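Local coordinates for hypothetical protein (Chromobacterium violaceum, PDB 2O3I) that is of unknown function, a DUF917-domain protein built from S-Me-THD-like N-terminal and C-terminal domains, at residues D132-A137 against A362-G367; T315-I320 against Q371-E376. The protein carries 2 engineered substitutions. All coordinates share one frame; numbering follows the deposited sequence.

Interactions 1 and 2 are neighbours, with centres about 10 Å apart on the same side of the chain's centre. Arg-136 joins them: its NH1 makes a probable hydrogen bond of 2.7 Å to Pro-317 O, and the same NH1 packs 3.4 Å from Ala-316 CB. Leu-364 is the second tie, with its CB 3.9 Å from Pro-317 CB. Both Arg-136 and Leu-364 also touch Phe-373. The segments alternate along the chain, so the two contacts interlock in sequence. Interaction 1 joins the S-Me-THD-like N-terminal and C-terminal domains; both segments of interaction 2 belong to the C-terminal one. The function is unknown, so neither contact can be placed relative to an active site.

Interaction 1: residues D132-A137 against A362-G367; sequences DGAGRA and APLSEG
Leu-364 carries the contact, its branched end resting on Ala-134 and Arg-136. Earlier in its own segment, Ala-362 O accepts from Ser-365 N, closing a turn. At Leu-364, chi1 of -91° and chi2 of 39° bring CD2 to 3.3 Å from Ala-134 O, a tight approach of a methyl to a carbonyl. Both methyls, CD1 and CD2, reach Ala-134 CB from the same side, each at 4.1 Å. CD2 also lies 4.0 Å from Arg-136 CG, where the two side chains pass at a slant. Ser-365 OG is the second donor to Ala-362 O, at 2.7 Å, in the carbonyl plane and on a lone pair.

The opposing loop has its own shape-holding bonds. Asp-132 OD2 accepts from Ala-134 N on its anti side, an Asx turn, and from Gly-135 N on its syn side, making an Asx motif; both donors are tilted from the carboxylate plane. Arg-136 grips Ala-137 O side-on through NE and NH2, while NH1 hydrogen-bonds to Pro-317 O.

The contact joins the loop between strand 127-129 and helix 145-148 to the loop between strand 352-358 and helix 367-379. Leu-364 also touches Ile-369 and Phe-373 of that last helix.

Interaction 2: residues T315-I320 against Q371-E376; sequences TAPDAI and QSFADE
Pro-317 lies against the ring of Phe-373 in a CH-pi contact. Its CB stands 3.9 Å from the ring centroid and only 7° off the ring normal, so the atom is almost exactly over the middle of one face. Pro-317 CA sits over the same ring, 3.7 Å from Phe-373 CE2. The second torsion of Phe-373 (chi2 94°) turns the ring square to its own CA-CB-CG plane and helps to present this face to the proline.

The remaining apolar touch comes from Ala-316. Its CB is 3.5 Å from Phe-373 CD2 and 3.7 Å from Phe-373 CE2, meeting the ring obliquely. The three residues that touch are all buried.

Polar bonds hold the loop rather than spanning the contact. Asp-318 N makes a weak bond of 3.1 Å to Thr-315 O. The CB of Asp-318 leaves the main chain away from the helix; OD1 is bonded by Tyr-386 OH and Ala-360 N, and OD2 by Val-389 N. On the helix, Asp-375 N bonds to Gln-371 O.

The peptide bond before Pro-317 is cis. With the weak Thr-315 to Asp-318 closure, residues 315-318 are consistent with a type VI turn. The CH-pi contact packs helix 367-379 onto this cis-proline turn, which connects strands 314-315 and 319-324 of the antiparallel sheet.

Interaction 1: residues D132-A137 against A362-G367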
loop_
_atom_site.group_PDB
_atom_site.type_symbol
_atom_site.label_atom_id
_atom_site.label_comp_id
_atom_site.label_asym_id
_atom_site.label_seq_id
_atom_site.Cartn_x
_atom_site.Cartn_y
_atom_site.Cartn_z
ATOM N N ASP A 132 -4.207 5.874 -26.490
ATOM C CA ASP A 132 -3.763 5.971 -25.110
ATOM C C ASP A 132 -4.665 6.955 -24.369
ATOM O O ASP A 132 -5.522 7.602 -24.975
ATOM C CB ASP A 132 -2.285 6.375 -24.996
ATOM C CG ASP A 132 -2.033 7.802 -25.398
ATOM O OD1 ASP A 132 -1.539 8.009 -26.520
ATOM O OD2 ASP A 132 -2.326 8.717 -24.589
ATOM N N GLY A 133 -4.469 7.062 -23.061
ATOM C CA GLY A 133 -5.310 7.915 -22.238
ATOM C C GLY A 133 -5.302 9.435 -22.316
ATOM O O GLY A 133 -6.112 10.066 -21.632
ATOM N N ALA A 134 -4.444 10.039 -23.132
ATOM C CA ALA A 134 -4.411 11.499 -23.184
ATOM C C ALA A 134 -3.821 12.088 -24.452
ATOM O O ALA A 134 -4.162 13.204 -24.841
ATOM C CB ALA A 134 -3.642 12.030 -21.983
ATOM N N GLY A 135 -2.940 11.339 -25.104
ATOM C CA GLY A 135 -2.299 11.857 -26.299
ATOM C C GLY A 135 -1.032 12.570 -25.851
ATOM O O GLY A 135 -0.289 13.125 -26.659
ATOM N N ARG A 136 -0.813 12.560 -24.537
ATOM C CA ARG A 136 0.363 13.166 -23.916
ATOM C C ARG A 136 0.689 12.370 -22.655
ATOM O O ARG A 136 0.026 11.366 -22.362
ATOM C CB ARG A 136 0.094 14.631 -23.537
ATOM C CG ARG A 136 -1.152 14.841 -22.693
ATOM C CD ARG A 136 -1.144 16.204 -22.020
ATOM N NE ARG A 136 -0.036 16.308 -21.074
ATOM C CZ ARG A 136 0.403 17.444 -20.543
ATOM N NH1 ARG A 136 -0.173 18.595 -20.857
ATOM N NH2 ARG A 136 1.441 17.428 -19.716
ATOM N N ALA A 137 1.709 12.800 -21.925
ATOM C CA ALA A 137 2.081 12.137 -20.682
ATOM C C ALA A 137 1.539 13.020 -19.567
ATOM O O ALA A 137 1.604 14.247 -19.659
ATOM C CB ALA A 137 3.586 12.000 -20.570
ATOM N N ALA A 362 -9.028 17.428 -27.855
ATOM C CA ALA A 362 -10.364 17.794 -27.400
ATOM C C ALA A 362 -10.864 17.152 -26.101
ATOM O O ALA A 362 -11.353 17.848 -25.212
ATOM C CB ALA A 362 -11.363 17.532 -28.525
ATOM N N PRO A 363 -10.746 15.820 -25.966
ATOM C CA PRO A 363 -11.228 15.179 -24.731
ATOM C C PRO A 363 -10.602 15.697 -23.429
ATOM O O PRO A 363 -11.158 15.498 -22.345
ATOM C CB PRO A 363 -10.923 13.698 -24.964
ATOM C CG PRO A 363 -10.971 13.573 -26.473
ATOM C CD PRO A 363 -10.242 14.818 -26.922
ATOM N N LEU A 364 -9.454 16.358 -23.540
ATOM C CA LEU A 364 -8.745 16.892 -22.372
ATOM C C LEU A 364 -9.104 18.335 -22.043
ATOM O O LEU A 364 -8.952 18.770 -20.904
ATOM C CB LEU A 364 -7.232 16.832 -22.604
ATOM C CG LEU A 364 -6.369 15.643 -22.187
ATOM C CD1 LEU A 364 -7.065 14.323 -22.435
ATOM C CD2 LEU A 364 -5.053 15.733 -22.946
ATOM N N SER A 365 -9.577 19.061 -23.051
ATOM C CA SER A 365 -9.914 20.479 -22.932
ATOM C C SER A 365 -11.179 20.858 -22.170
ATOM O O SER A 365 -11.539 22.035 -22.124
ATOM C CB SER A 365 -10.007 21.086 -24.328
ATOM O OG SER A 365 -11.127 20.553 -25.013
ATOM N N GLU A 366 -11.857 19.884 -21.577
ATOM C CA GLU A 366 -13.085 20.190 -20.853
ATOM C C GLU A 366 -13.513 19.025 -19.975
ATOM O O GLU A 366 -12.935 17.941 -20.039
ATOM C CB GLU A 366 -14.217 20.510 -21.842
ATOM C CG GLU A 366 -14.532 19.356 -22.795
ATOM C CD GLU A 366 -15.704 19.635 -23.729
ATOM O OE1 GLU A 366 -15.627 20.597 -24.521
ATOM O OE2 GLU A 366 -16.700 18.881 -23.675
ATOM N N GLY A 367 -14.529 19.271 -19.153
ATOM C CA GLY A 367 -15.047 18.241 -18.277
ATOM C C GLY A 367 -14.184 17.929 -17.080
ATOM O O GLY A 367 -13.440 18.777 -16.581
#

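Interaction 2: residues T315-I320 against Q371-E376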
loop_
_atom_site.group_PDB
_atom_site.type_symbol
_atom_site.label_atom_id
_atom_site.label_comp_id
_atom_site.label_asym_id
_atom_site.label_seq_id
_atom_site.Cartn_x
_atom_site.Cartn_y
_atom_site.Cartn_z
ATOM N N THR A 315 0.062 26.242 -20.661
ATOM C CA THR A 315 -0.295 25.460 -19.496
ATOM C C THR A 315 -0.955 24.169 -19.945
ATOM O O THR A 315 -1.586 24.127 -21.000
ATOM C CB THR A 315 -1.280 26.260 -18.616
ATOM O OG1 THR A 315 -0.603 27.396 -18.068
ATOM C CG2 THR A 315 -1.827 25.417 -17.501
ATOM N N ALA A 316 -0.786 23.117 -19.152
ATOM C CA ALA A 316 -1.410 21.836 -19.451
ATOM C C ALA A 316 -2.903 22.128 -19.368
ATOM O O ALA A 316 -3.309 23.065 -18.683
ATOM C CB ALA A 316 -1.013 20.800 -18.407
ATOM N N PRO A 317 -3.746 21.317 -20.024
ATOM C CA PRO A 317 -3.480 20.130 -20.844
ATOM C C PRO A 317 -2.600 20.297 -22.078
ATOM O O PRO A 317 -2.122 19.311 -22.626
ATOM C CB PRO A 317 -4.882 19.642 -21.198
ATOM C CG PRO A 317 -5.658 20.921 -21.300
ATOM C CD PRO A 317 -5.181 21.661 -20.064
ATOM N N ASP A 318 -2.386 21.525 -22.530
ATOM C CA ASP A 318 -1.533 21.719 -23.697
ATOM C C ASP A 318 -0.154 21.134 -23.421
ATOM O O ASP A 318 0.410 21.324 -22.340
ATOM C CB ASP A 318 -1.384 23.205 -24.052
ATOM C CG ASP A 318 -2.663 23.815 -24.595
ATOM O OD1 ASP A 318 -3.540 23.063 -25.074
ATOM O OD2 ASP A 318 -2.780 25.057 -24.560
ATOM N N ALA A 319 0.384 20.418 -24.401
ATOM C CA ALA A 319 1.701 19.822 -24.254
ATOM C C ALA A 319 2.774 20.889 -24.446
ATOM O O ALA A 319 2.590 21.851 -25.192
ATOM C CB ALA A 319 1.891 18.706 -25.272
ATOM N N ILE A 320 3.895 20.700 -23.762
ATOM C CA ILE A 320 5.027 21.607 -23.834
ATOM C C ILE A 320 6.192 20.700 -24.154
ATOM O O ILE A 320 6.486 19.774 -23.395
ATOM C CB ILE A 320 5.235 22.316 -22.479
ATOM C CG1 ILE A 320 4.066 23.273 -22.235
ATOM C CG2 ILE A 320 6.560 23.062 -22.462
ATOM C CD1 ILE A 320 3.931 23.750 -20.796
ATOM N N GLN A 371 -10.670 19.717 -15.069
ATOM C CA GLN A 371 -10.678 20.058 -13.652
ATOM C C GLN A 371 -9.488 19.368 -12.993
ATOM O O GLN A 371 -8.768 19.962 -12.191
ATOM C CB GLN A 371 -11.989 19.606 -12.999
ATOM N N SER A 372 -9.286 18.109 -13.349
ATOM C CA SER A 372 -8.181 17.333 -12.816
ATOM C C SER A 372 -6.859 18.073 -13.090
ATOM O O SER A 372 -5.992 18.158 -12.215
ATOM C CB SER A 372 -8.185 15.942 -13.465
ATOM O OG SER A 372 -7.244 15.072 -12.861
ATOM N N PHE A 373 -6.717 18.617 -14.302
ATOM C CA PHE A 373 -5.513 19.364 -14.673
ATOM C C PHE A 373 -5.400 20.654 -13.860
ATOM O O PHE A 373 -4.318 21.020 -13.422
ATOM C CB PHE A 373 -5.518 19.714 -16.169
ATOM C CG PHE A 373 -4.909 18.651 -17.052
ATOM C CD1 PHE A 373 -5.703 17.682 -17.659
ATOM C CD2 PHE A 373 -3.536 18.632 -17.288
ATOM C CE1 PHE A 373 -5.135 16.712 -18.490
ATOM C CE2 PHE A 373 -2.953 17.663 -18.118
ATOM C CZ PHE A 373 -3.753 16.705 -18.718
ATOM N N ALA A 374 -6.520 21.347 -13.672
ATOM C CA ALA A 374 -6.524 22.593 -12.910
ATOM C C ALA A 374 -6.031 22.335 -11.490
ATOM O O ALA A 374 -5.272 23.126 -10.936
ATOM C CB ALA A 374 -7.933 23.200 -12.882
ATOM N N ASP A 375 -6.465 21.225 -10.908
ATOM C CA ASP A 375 -6.051 20.863 -9.559
ATOM C C ASP A 375 -4.538 20.654 -9.496
ATOM O O ASP A 375 -3.868 21.176 -8.608
ATOM C CB ASP A 375 -6.755 19.577 -9.115
ATOM C CG ASP A 375 -8.243 19.770 -8.892
ATOM O OD1 ASP A 375 -8.954 18.762 -8.694
ATOM O OD2 ASP A 375 -8.708 20.928 -8.906
ATOM N N GLU A 376 -4.004 19.885 -10.438
ATOM C CA GLU A 376 -2.573 19.605 -10.458
ATOM C C GLU A 376 -1.786 20.904 -10.585
ATOM O O GLU A 376 -0.824 21.137 -9.851
ATOM C CB GLU A 376 -2.233 18.667 -11.618
ATOM C CG GLU A 376 -0.755 18.297 -11.716
ATOM C CD GLU A 376 -0.324 17.272 -10.678
ATOM O OE1 GLU A 376 0.893 16.995 -10.587
ATOM O OE2 GLU A 376 -1.197 16.738 -9.959
#